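Local coordinates for protein probable hydrogenase maturation factor HypB (Methanocaldococcus jannaschii, PDB 2HF9) that binds GTP and probably acts as a low-activity GTPase needed to insert nickel into the metal centre of [NiFe] hydrogenases, at residues A[54-59]-A[85-90]; A[66-71]-A[121-126]. One frame throughout, in Å; residues are numbered along the deposited sequence.

Interaction 1 (54-59 with 85-90) and interaction 2 (66-71 with 121-126) have centres about 8 Å apart in the G domain and bring together residues distant in sequence. Along the chain the segments alternate: helix 51-62, strand 68-74, the loop after helix 78-85, then strand 121-125. Interaction 2 joins two sheet strands; interaction 1 lies over the face of that sheet carrying Ile68 and Cys70. They touch directly where Ile59 CD1 packs 3.8 Å from Cys70 SG. The helix after the P-loop is thus seated on the strands, one of which delivers Glu125 to the magnesium ion.

Interaction 1: residues A[54-59]-A[85-90]; sequences LIEKLI and EKHGAK
Glu56, on the helix that follows the P-loop, grips Lys86 and His87 with one carboxylate oxygen, OE1, and lays its chain against the His87 ring. The charged part is a salt bridge, Glu56 OE1 to Lys86 NZ at 2.7 Å, with the lysine chain bent at its last torsion (chi4 54°) to bring the ammonium round. The same oxygen takes a weak hydrogen bond from His87 NE2, 2.8 Å from Glu56 OE1 but bent to 122° at the hydrogen, the carboxylate plane standing 75° from the ring plane. The imidazole's other nitrogen, ND1, is hydrogen-bonded to Asp60, one turn after Glu56 on helix 51-62, so the ring is held at both nitrogens. A CH-pi contact adds to this: Glu56 CB sits over one face of the ring, 3.9 Å from its centroid. Apolar packing continues toward the sheet, with Ile59 CG2 3.8 Å from His87 CB and Ile59 CD1 3.9 Å from Ala89 CB. Between them the chain turns at Gly88, whose positive phi closes a Schellman motif after helix 78-85. Glu56 OE2 has its own cation in Arg83, which also reaches the nucleotide. With cations at both oxygens, the buried carboxylate is probably kept ionised, tying the P-loop helix to the end of helix 78-85.

Interaction 2: residues A[66-71]-A[121-126]; sequences YKIACI and LLFIEN. With MG (magnesium ion), chain C; GSP (5'-guanosine-diphosphate-monothiophosphate), chain E.
Ile71 of strand 68-74 lies beside Ile124 of strand 121-125, the two side chains running alongside each other. Its CB is 4.0 Å from Ile124 CG2, and its CG2 branch meets that same methyl. CG1, turned away from the carbonyl carbon (chi1 -69°), runs on toward Leu122, and its CD1 ends between Leu122 CD1, 4.1 Å away, and Ile124 CG1. Cutting Ile124 back to an alanine would take away the CG2 and CG1 that Ile71 leans on, and is likely to open a gap there and leave the Ile71 side chain freer to turn. The strands are neighbours in the parallel sheet of a P-loop GTPase of the SIMIBI class, crossing at -21°. Five backbone hydrogen bonds zip them together, from Leu121 N to Lys67 O (3.1 Å) through to Glu125 N on Ile71 O (2.8 Å). On the sheet face of Ile68 and Cys70, Ile68 CG2 comes obliquely to Phe123 CE1 at 3.7 Å, while Leu121 CD1 presses on Tyr66 CD1 at 3.6 Å. At the nucleotide end Glu125 extends from the strand, CG pointing away from the backbone N (chi1 -174°), and OE2 binds the magnesium ion at 2.1 Å, a site completed by Thr52, Asp80, two nucleotide oxygens and a water.

Interaction 1: residues A[54-59]-A[85-90]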
ATOM      1  N   LEU A  54      -8.059   0.955 -14.220  1.00  7.64           N
ATOM      2  CA  LEU A  54      -7.234   1.200 -15.403  1.00  7.74           C
ATOM      3  C   LEU A  54      -7.277   0.015 -16.365  1.00  7.89           C
ATOM      4  O   LEU A  54      -7.466   0.194 -17.572  1.00  7.82           O
ATOM      5  CB  LEU A  54      -5.783   1.514 -15.010  1.00  7.77           C
ATOM      6  CG  LEU A  54      -4.783   1.752 -16.152  1.00  8.18           C
ATOM      7  CD1 LEU A  54      -5.218   2.909 -17.062  1.00  7.99           C
ATOM      8  CD2 LEU A  54      -3.379   1.990 -15.608  1.00  7.22           C
ATOM      9  N   ILE A  55      -7.104  -1.189 -15.824  1.00  8.00           N
ATOM     10  CA  ILE A  55      -7.134  -2.413 -16.628  1.00  8.32           C
ATOM     11  C   ILE A  55      -8.504  -2.579 -17.303  1.00  8.77           C
ATOM     12  O   ILE A  55      -8.582  -2.891 -18.500  1.00  8.74           O
ATOM     13  CB  ILE A  55      -6.730  -3.659 -15.785  1.00  8.43           C
ATOM     14  CG1 ILE A  55      -5.210  -3.685 -15.582  1.00  8.05           C
ATOM     15  CG2 ILE A  55      -7.201  -4.961 -16.447  1.00  8.20           C
ATOM     16  CD1 ILE A  55      -4.731  -4.655 -14.515  1.00  8.31           C
ATOM     17  N   GLU A  56      -9.566  -2.332 -16.539  1.00  9.19           N
ATOM     18  CA  GLU A  56     -10.941  -2.371 -17.054  1.00 10.10           C
ATOM     19  C   GLU A  56     -11.119  -1.430 -18.240  1.00  9.76           C
ATOM     20  O   GLU A  56     -11.631  -1.834 -19.284  1.00  9.63           O
ATOM     21  CB  GLU A  56     -11.949  -2.008 -15.959  1.00 10.06           C
ATOM     22  CG  GLU A  56     -12.150  -3.082 -14.906  1.00 11.40           C
ATOM     23  CD  GLU A  56     -13.201  -2.697 -13.885  1.00 12.15           C
ATOM     24  OE1 GLU A  56     -14.247  -3.367 -13.836  1.00 16.55           O
ATOM     25  OE2 GLU A  56     -12.996  -1.719 -13.144  1.00 15.60           O
ATOM     26  N   LYS A  57     -10.682  -0.183 -18.074  1.00  9.56           N
ATOM     27  CA  LYS A  57     -10.760   0.815 -19.141  1.00  9.83           C
ATOM     28  C   LYS A  57      -9.923   0.421 -20.356  1.00  9.69           C
ATOM     29  O   LYS A  57     -10.358   0.601 -21.495  1.00  9.72           O
ATOM     30  CB  LYS A  57     -10.352   2.208 -18.633  1.00  9.85           C
ATOM     31  CG  LYS A  57     -11.308   2.822 -17.607  1.00 10.82           C
ATOM     32  CD  LYS A  57     -12.666   3.129 -18.209  1.00 13.52           C
ATOM     33  CE  LYS A  57     -13.564   3.863 -17.226  1.00 15.04           C
ATOM     34  NZ  LYS A  57     -14.894   4.133 -17.849  1.00 16.47           N
ATOM     35  N   LEU A  58      -8.727  -0.117 -20.111  1.00  9.53           N
ATOM     36  CA  LEU A  58      -7.870  -0.599 -21.197  1.00  9.58           C
ATOM     37  C   LEU A  58      -8.496  -1.750 -21.986  1.00  9.81           C
ATOM     38  O   LEU A  58      -8.457  -1.747 -23.222  1.00  9.56           O
ATOM     39  CB  LEU A  58      -6.482  -0.984 -20.681  1.00  9.75           C
ATOM     40  CG  LEU A  58      -5.565   0.169 -20.250  1.00  9.19           C
ATOM     41  CD1 LEU A  58      -4.313  -0.385 -19.590  1.00  9.25           C
ATOM     42  CD2 LEU A  58      -5.197   1.071 -21.422  1.00  8.61           C
ATOM     43  N   ILE A  59      -9.069  -2.724 -21.278  1.00  9.87           N
ATOM     44  CA  ILE A  59      -9.814  -3.816 -21.920  1.00 10.33           C
ATOM     45  C   ILE A  59     -10.913  -3.266 -22.837  1.00 10.78           C
ATOM     46  O   ILE A  59     -10.942  -3.575 -24.030  1.00 10.66           O
ATOM     47  CB  ILE A  59     -10.425  -4.800 -20.887  1.00 10.07           C
ATOM     48  CG1 ILE A  59      -9.318  -5.554 -20.142  1.00  9.74           C
ATOM     49  CG2 ILE A  59     -11.366  -5.808 -21.578  1.00 10.55           C
ATOM     50  CD1 ILE A  59      -9.776  -6.186 -18.831  1.00  9.55           C
ATOM     51  N   GLU A  85     -13.403  -9.982 -15.708  1.00 18.86           N
ATOM     52  CA  GLU A  85     -14.213 -10.953 -16.441  1.00 19.85           C
ATOM     53  C   GLU A  85     -15.429 -10.337 -17.138  1.00 19.95           C
ATOM     54  O   GLU A  85     -15.724 -10.680 -18.283  1.00 20.21           O
ATOM     55  CB  GLU A  85     -14.653 -12.093 -15.516  1.00 19.77           C
ATOM     56  CG  GLU A  85     -13.608 -13.178 -15.328  1.00 20.42           C
ATOM     57  CD  GLU A  85     -14.024 -14.253 -14.331  1.00 21.07           C
ATOM     58  OE1 GLU A  85     -15.200 -14.279 -13.904  1.00 23.13           O
ATOM     59  OE2 GLU A  85     -13.165 -15.081 -13.974  1.00 22.66           O
ATOM     60  N   LYS A  86     -16.122  -9.425 -16.460  1.00 20.33           N
ATOM     61  CA  LYS A  86     -17.321  -8.805 -17.036  1.00 20.66           C
ATOM     62  C   LYS A  86     -17.002  -7.859 -18.203  1.00 20.39           C
ATOM     63  O   LYS A  86     -17.896  -7.479 -18.961  1.00 20.25           O
ATOM     64  CB  LYS A  86     -18.186  -8.119 -15.965  1.00 21.05           C
ATOM     65  CG  LYS A  86     -17.535  -6.951 -15.250  1.00 22.57           C
ATOM     66  CD  LYS A  86     -18.577  -6.026 -14.628  1.00 25.11           C
ATOM     67  CE  LYS A  86     -17.980  -5.202 -13.491  1.00 26.56           C
ATOM     68  NZ  LYS A  86     -16.751  -4.444 -13.886  1.00 28.06           N
ATOM     69  N   HIS A  87     -15.725  -7.503 -18.349  1.00 20.04           N
ATOM     70  CA  HIS A  87     -15.272  -6.659 -19.455  1.00 19.87           C
ATOM     71  C   HIS A  87     -14.826  -7.457 -20.685  1.00 20.05           C
ATOM     72  O   HIS A  87     -14.414  -6.877 -21.691  1.00 20.04           O
ATOM     73  CB  HIS A  87     -14.174  -5.698 -18.987  1.00 19.62           C
ATOM     74  CG  HIS A  87     -14.672  -4.623 -18.073  1.00 18.87           C
ATOM     75  ND1 HIS A  87     -15.080  -3.388 -18.528  1.00 18.69           N
ATOM     76  CD2 HIS A  87     -14.852  -4.607 -16.732  1.00 18.64           C
ATOM     77  CE1 HIS A  87     -15.481  -2.653 -17.506  1.00 18.25           C
ATOM     78  NE2 HIS A  87     -15.348  -3.367 -16.403  1.00 18.38           N
ATOM     79  N   GLY A  88     -14.922  -8.782 -20.604  1.00 20.26           N
ATOM     80  CA  GLY A  88     -14.655  -9.653 -21.754  1.00 20.37           C
ATOM     81  C   GLY A  88     -13.223 -10.134 -21.912  1.00 20.49           C
ATOM     82  O   GLY A  88     -12.788 -10.456 -23.022  1.00 20.81           O
ATOM     83  N   ALA A  89     -12.483 -10.180 -20.808  1.00 20.04           N
ATOM     84  CA  ALA A  89     -11.134 -10.730 -20.822  1.00 19.68           C
ATOM     85  C   ALA A  89     -11.137 -12.114 -20.192  1.00 19.41           C
ATOM     86  O   ALA A  89     -11.954 -12.406 -19.316  1.00 19.13           O
ATOM     87  CB  ALA A  89     -10.169  -9.816 -20.083  1.00 19.57           C
ATOM     88  N   LYS A  90     -10.227 -12.965 -20.655  1.00 19.39           N
ATOM     89  CA  LYS A  90      -9.954 -14.226 -19.979  1.00 19.38           C
ATOM     90  C   LYS A  90      -9.051 -13.925 -18.789  1.00 18.75           C
ATOM     91  O   LYS A  90      -8.043 -13.234 -18.931  1.00 18.87           O
ATOM     92  CB  LYS A  90      -9.302 -15.226 -20.930  1.00 19.62           C
ATOM     93  CG  LYS A  90      -9.125 -16.609 -20.318  1.00 21.36           C
ATOM     94  CD  LYS A  90      -9.647 -17.697 -21.243  1.00 23.40           C
ATOM     95  CE  LYS A  90      -9.444 -19.082 -20.636  1.00 24.70           C
ATOM     96  NZ  LYS A  90     -10.004 -19.185 -19.254  1.00 25.36           N
TER

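Interaction 2: residues A[66-71]-A[121-126]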
ATOM      1  N   TYR A  66      -7.341  -6.023 -30.057  1.00 15.73           N
ATOM      2  CA  TYR A  66      -6.537  -7.081 -29.443  1.00 15.38           C
ATOM      3  C   TYR A  66      -7.380  -8.064 -28.648  1.00 15.02           C
ATOM      4  O   TYR A  66      -8.388  -7.691 -28.045  1.00 14.60           O
ATOM      5  CB  TYR A  66      -5.496  -6.485 -28.497  1.00 15.60           C
ATOM      6  CG  TYR A  66      -4.525  -5.524 -29.132  1.00 16.22           C
ATOM      7  CD1 TYR A  66      -4.680  -4.147 -28.981  1.00 16.74           C
ATOM      8  CD2 TYR A  66      -3.446  -5.991 -29.881  1.00 16.87           C
ATOM      9  CE1 TYR A  66      -3.781  -3.257 -29.561  1.00 16.77           C
ATOM     10  CE2 TYR A  66      -2.545  -5.113 -30.464  1.00 16.95           C
ATOM     11  CZ  TYR A  66      -2.718  -3.750 -30.300  1.00 16.60           C
ATOM     12  OH  TYR A  66      -1.825  -2.886 -30.879  1.00 16.39           O
ATOM     13  N   LYS A  67      -6.944  -9.319 -28.638  1.00 14.55           N
ATOM     14  CA  LYS A  67      -7.491 -10.321 -27.730  1.00 14.52           C
ATOM     15  C   LYS A  67      -6.708 -10.219 -26.425  1.00 13.83           C
ATOM     16  O   LYS A  67      -5.479 -10.318 -26.413  1.00 13.65           O
ATOM     17  CB  LYS A  67      -7.380 -11.721 -28.336  1.00 14.84           C
ATOM     18  CG  LYS A  67      -8.204 -11.903 -29.612  1.00 16.45           C
ATOM     19  CD  LYS A  67      -7.774 -13.145 -30.372  1.00 19.75           C
ATOM     20  CE  LYS A  67      -8.315 -13.146 -31.792  1.00 21.30           C
ATOM     21  NZ  LYS A  67      -7.736 -14.279 -32.570  1.00 22.91           N
ATOM     22  N   ILE A  68      -7.424  -9.999 -25.329  1.00 13.26           N
ATOM     23  CA  ILE A  68      -6.786  -9.632 -24.068  1.00 12.85           C
ATOM     24  C   ILE A  68      -7.035 -10.670 -22.975  1.00 12.65           C
ATOM     25  O   ILE A  68      -8.159 -11.142 -22.789  1.00 12.53           O
ATOM     26  CB  ILE A  68      -7.237  -8.217 -23.598  1.00 12.73           C
ATOM     27  CG1 ILE A  68      -6.895  -7.162 -24.659  1.00 12.27           C
ATOM     28  CG2 ILE A  68      -6.590  -7.846 -22.256  1.00 12.71           C
ATOM     29  CD1 ILE A  68      -7.746  -5.901 -24.584  1.00 11.94           C
ATOM     30  N   ALA A  69      -5.961 -11.026 -22.274  1.00 12.37           N
ATOM     31  CA  ALA A  69      -6.039 -11.879 -21.095  1.00 12.07           C
ATOM     32  C   ALA A  69      -5.513 -11.110 -19.896  1.00 11.81           C
ATOM     33  O   ALA A  69      -4.713 -10.183 -20.050  1.00 11.43           O
ATOM     34  CB  ALA A  69      -5.229 -13.150 -21.296  1.00 12.38           C
ATOM     35  N   CYS A  70      -5.969 -11.499 -18.709  1.00 11.40           N
ATOM     36  CA  CYS A  70      -5.470 -10.937 -17.460  1.00 11.13           C
ATOM     37  C   CYS A  70      -5.047 -11.999 -16.456  1.00 11.02           C
ATOM     38  O   CYS A  70      -5.574 -13.114 -16.444  1.00 10.63           O
ATOM     39  CB  CYS A  70      -6.523 -10.043 -16.805  1.00 11.28           C
ATOM     40  SG  CYS A  70      -7.057  -8.666 -17.821  1.00 12.36           S
ATOM     41  N   ILE A  71      -4.080 -11.627 -15.626  1.00 10.58           N
ATOM     42  CA  ILE A  71      -3.738 -12.360 -14.418  1.00 10.63           C
ATOM     43  C   ILE A  71      -3.970 -11.389 -13.264  1.00 10.53           C
ATOM     44  O   ILE A  71      -3.376 -10.308 -13.225  1.00 10.19           O
ATOM     45  CB  ILE A  71      -2.265 -12.860 -14.434  1.00 10.51           C
ATOM     46  CG1 ILE A  71      -2.085 -13.960 -15.485  1.00 10.63           C
ATOM     47  CG2 ILE A  71      -1.844 -13.371 -13.049  1.00 11.60           C
ATOM     48  CD1 ILE A  71      -0.628 -14.226 -15.889  1.00 10.33           C
ATOM     49  N   LEU A 121      -2.565  -9.415 -25.914  1.00 11.96           N
ATOM     50  CA  LEU A 121      -2.123  -8.611 -24.775  1.00 11.50           C
ATOM     51  C   LEU A 121      -2.392  -9.320 -23.458  1.00 11.13           C
ATOM     52  O   LEU A 121      -3.457  -9.904 -23.268  1.00 10.90           O
ATOM     53  CB  LEU A 121      -2.831  -7.250 -24.752  1.00 11.49           C
ATOM     54  CG  LEU A 121      -2.707  -6.303 -25.946  1.00 11.43           C
ATOM     55  CD1 LEU A 121      -3.495  -5.026 -25.680  1.00 11.85           C
ATOM     56  CD2 LEU A 121      -1.255  -5.978 -26.251  1.00 11.33           C
ATOM     57  N   LEU A 122      -1.423  -9.250 -22.551  1.00 10.85           N
ATOM     58  CA  LEU A 122      -1.585  -9.779 -21.203  1.00 10.75           C
ATOM     59  C   LEU A 122      -1.405  -8.673 -20.168  1.00 10.37           C
ATOM     60  O   LEU A 122      -0.350  -8.039 -20.106  1.00 10.58           O
ATOM     61  CB  LEU A 122      -0.590 -10.921 -20.942  1.00 10.57           C
ATOM     62  CG  LEU A 122      -0.564 -11.536 -19.535  1.00 10.96           C
ATOM     63  CD1 LEU A 122      -1.900 -12.167 -19.159  1.00 10.90           C
ATOM     64  CD2 LEU A 122       0.563 -12.557 -19.419  1.00 10.94           C
ATOM     65  N   PHE A 123      -2.443  -8.446 -19.369  1.00 10.16           N
ATOM     66  CA  PHE A 123      -2.380  -7.481 -18.274  1.00  9.93           C
ATOM     67  C   PHE A 123      -2.307  -8.241 -16.958  1.00  9.61           C
ATOM     68  O   PHE A 123      -3.218  -9.002 -16.621  1.00  9.86           O
ATOM     69  CB  PHE A 123      -3.603  -6.550 -18.260  1.00  9.94           C
ATOM     70  CG  PHE A 123      -3.778  -5.719 -19.514  1.00 10.17           C
ATOM     71  CD1 PHE A 123      -5.063  -5.385 -19.952  1.00 10.09           C
ATOM     72  CD2 PHE A 123      -2.681  -5.262 -20.243  1.00 10.58           C
ATOM     73  CE1 PHE A 123      -5.256  -4.613 -21.099  1.00 10.37           C
ATOM     74  CE2 PHE A 123      -2.859  -4.491 -21.398  1.00 10.64           C
ATOM     75  CZ  PHE A 123      -4.154  -4.167 -21.827  1.00 10.38           C
ATOM     76  N   ILE A 124      -1.222  -8.040 -16.221  1.00  9.26           N
ATOM     77  CA  ILE A 124      -1.061  -8.670 -14.917  1.00  9.09           C
ATOM     78  C   ILE A 124      -1.222  -7.634 -13.812  1.00  9.11           C
ATOM     79  O   ILE A 124      -0.446  -6.676 -13.743  1.00  8.75           O
ATOM     80  CB  ILE A 124       0.323  -9.350 -14.768  1.00  9.06           C
ATOM     81  CG1 ILE A 124       0.614 -10.279 -15.953  1.00  8.87           C
ATOM     82  CG2 ILE A 124       0.414 -10.094 -13.429  1.00  9.26           C
ATOM     83  CD1 ILE A 124       1.972 -10.971 -15.871  1.00  9.00           C
ATOM     84  N   GLU A 125      -2.226  -7.815 -12.956  1.00  9.16           N
ATOM     85  CA  GLU A 125      -2.346  -6.953 -11.786  1.00  9.82           C
ATOM     86  C   GLU A 125      -1.594  -7.559 -10.614  1.00 10.22           C
ATOM     87  O   GLU A 125      -2.007  -8.572 -10.047  1.00  9.98           O
ATOM     88  CB  GLU A 125      -3.798  -6.668 -11.402  1.00  9.82           C
ATOM     89  CG  GLU A 125      -3.897  -5.658 -10.264  1.00  9.47           C
ATOM     90  CD  GLU A 125      -5.295  -5.141 -10.037  1.00  9.00           C
ATOM     91  OE1 GLU A 125      -6.122  -5.223 -10.961  1.00  9.36           O
ATOM     92  OE2 GLU A 125      -5.580  -4.653  -8.923  1.00  9.59           O
ATOM     93  N   ASN A 126      -0.478  -6.924 -10.275  1.00 10.78           N
ATOM     94  CA  ASN A 126       0.355  -7.341  -9.164  1.00 11.56           C
ATOM     95  C   ASN A 126      -0.338  -7.020  -7.843  1.00 12.39           C
ATOM     96  O   ASN A 126      -1.363  -6.333  -7.821  1.00 12.38           O
ATOM     97  CB  ASN A 126       1.700  -6.615  -9.242  1.00 11.25           C
ATOM     98  CG  ASN A 126       2.859  -7.475  -8.791  1.00 11.18           C
ATOM     99  OD1 ASN A 126       2.785  -8.173  -7.775  1.00 11.66           O
ATOM    100  ND2 ASN A 126       3.951  -7.414  -9.538  1.00 10.58           N
TER
HETATM  101 MG    MG C 301      -7.414  -4.021  -8.013  1.00  9.08          MG
HETATM  102  PG  GSP E 300      -6.421  -2.949  -5.163  1.00 11.07           P
HETATM  103  O3B GSP E 300      -6.896  -1.512  -5.709  1.00  9.62           O
HETATM  104  S1G GSP E 300      -4.852  -2.814  -4.463  1.00 14.64           S
HETATM  105  O2G GSP E 300      -7.454  -3.359  -4.096  1.00 11.12           O
HETATM  106  O3G GSP E 300      -6.440  -3.960  -6.321  1.00 11.07           O
HETATM  107  PB  GSP E 300      -6.707  -0.997  -7.227  1.00  7.54           P
HETATM  108  O1B GSP E 300      -5.392  -0.335  -7.340  1.00  6.95           O
HETATM  109  O2B GSP E 300      -6.910  -2.053  -8.236  1.00  6.70           O
HETATM  110  PA  GSP E 300      -9.288   0.179  -7.882  1.00  8.40           P
HETATM  111  O1A GSP E 300      -9.310   0.086  -9.362  1.00  7.61           O
HETATM  112  O2A GSP E 300     -10.107  -0.886  -7.250  1.00  7.27           O
HETATM  113  O3A GSP E 300      -7.787   0.201  -7.300  1.00  7.92           O
HETATM  114  O5' GSP E 300      -9.766   1.651  -7.466  1.00  8.66           O
HETATM  115  C5' GSP E 300      -9.808   2.049  -6.110  1.00  9.19           C
HETATM  116  C4' GSP E 300     -10.880   3.117  -5.917  1.00  9.10           C
HETATM  117  O4' GSP E 300     -10.481   4.339  -6.514  1.00  8.82           O
HETATM  118  C3' GSP E 300     -12.214   2.751  -6.545  1.00  9.46           C
HETATM  119  O3' GSP E 300     -13.202   3.203  -5.646  1.00 10.23           O
HETATM  120  C2' GSP E 300     -12.259   3.557  -7.824  1.00  9.52           C
HETATM  121  O2' GSP E 300     -13.566   3.919  -8.181  1.00 11.22           O
HETATM  122  C1' GSP E 300     -11.453   4.785  -7.447  1.00  8.75           C
HETATM  123  N9  GSP E 300     -10.711   5.449  -8.530  1.00  8.24           N
HETATM  124  C8  GSP E 300      -9.761   4.915  -9.366  1.00  8.37           C
HETATM  125  N7  GSP E 300      -9.306   5.905 -10.166  1.00  8.78           N
HETATM  126  C5  GSP E 300      -9.936   7.058  -9.841  1.00  8.34           C
HETATM  127  C6  GSP E 300      -9.848   8.359 -10.334  1.00  8.74           C
HETATM  128  O6  GSP E 300      -9.071   8.627 -11.249  1.00  7.63           O
HETATM  129  N1  GSP E 300     -10.637   9.349  -9.776  1.00  8.29           N
HETATM  130  C2  GSP E 300     -11.511   9.047  -8.744  1.00  8.22           C
HETATM  131  N2  GSP E 300     -12.273  10.000  -8.216  1.00  8.01           N
HETATM  132  N3  GSP E 300     -11.593   7.756  -8.256  1.00  8.10           N
HETATM  133  C4  GSP E 300     -10.813   6.783  -8.801  1.00  8.28           C
HETATM  134  O   HOH W   1      -9.191  -3.452  -7.183  1.00  8.69           O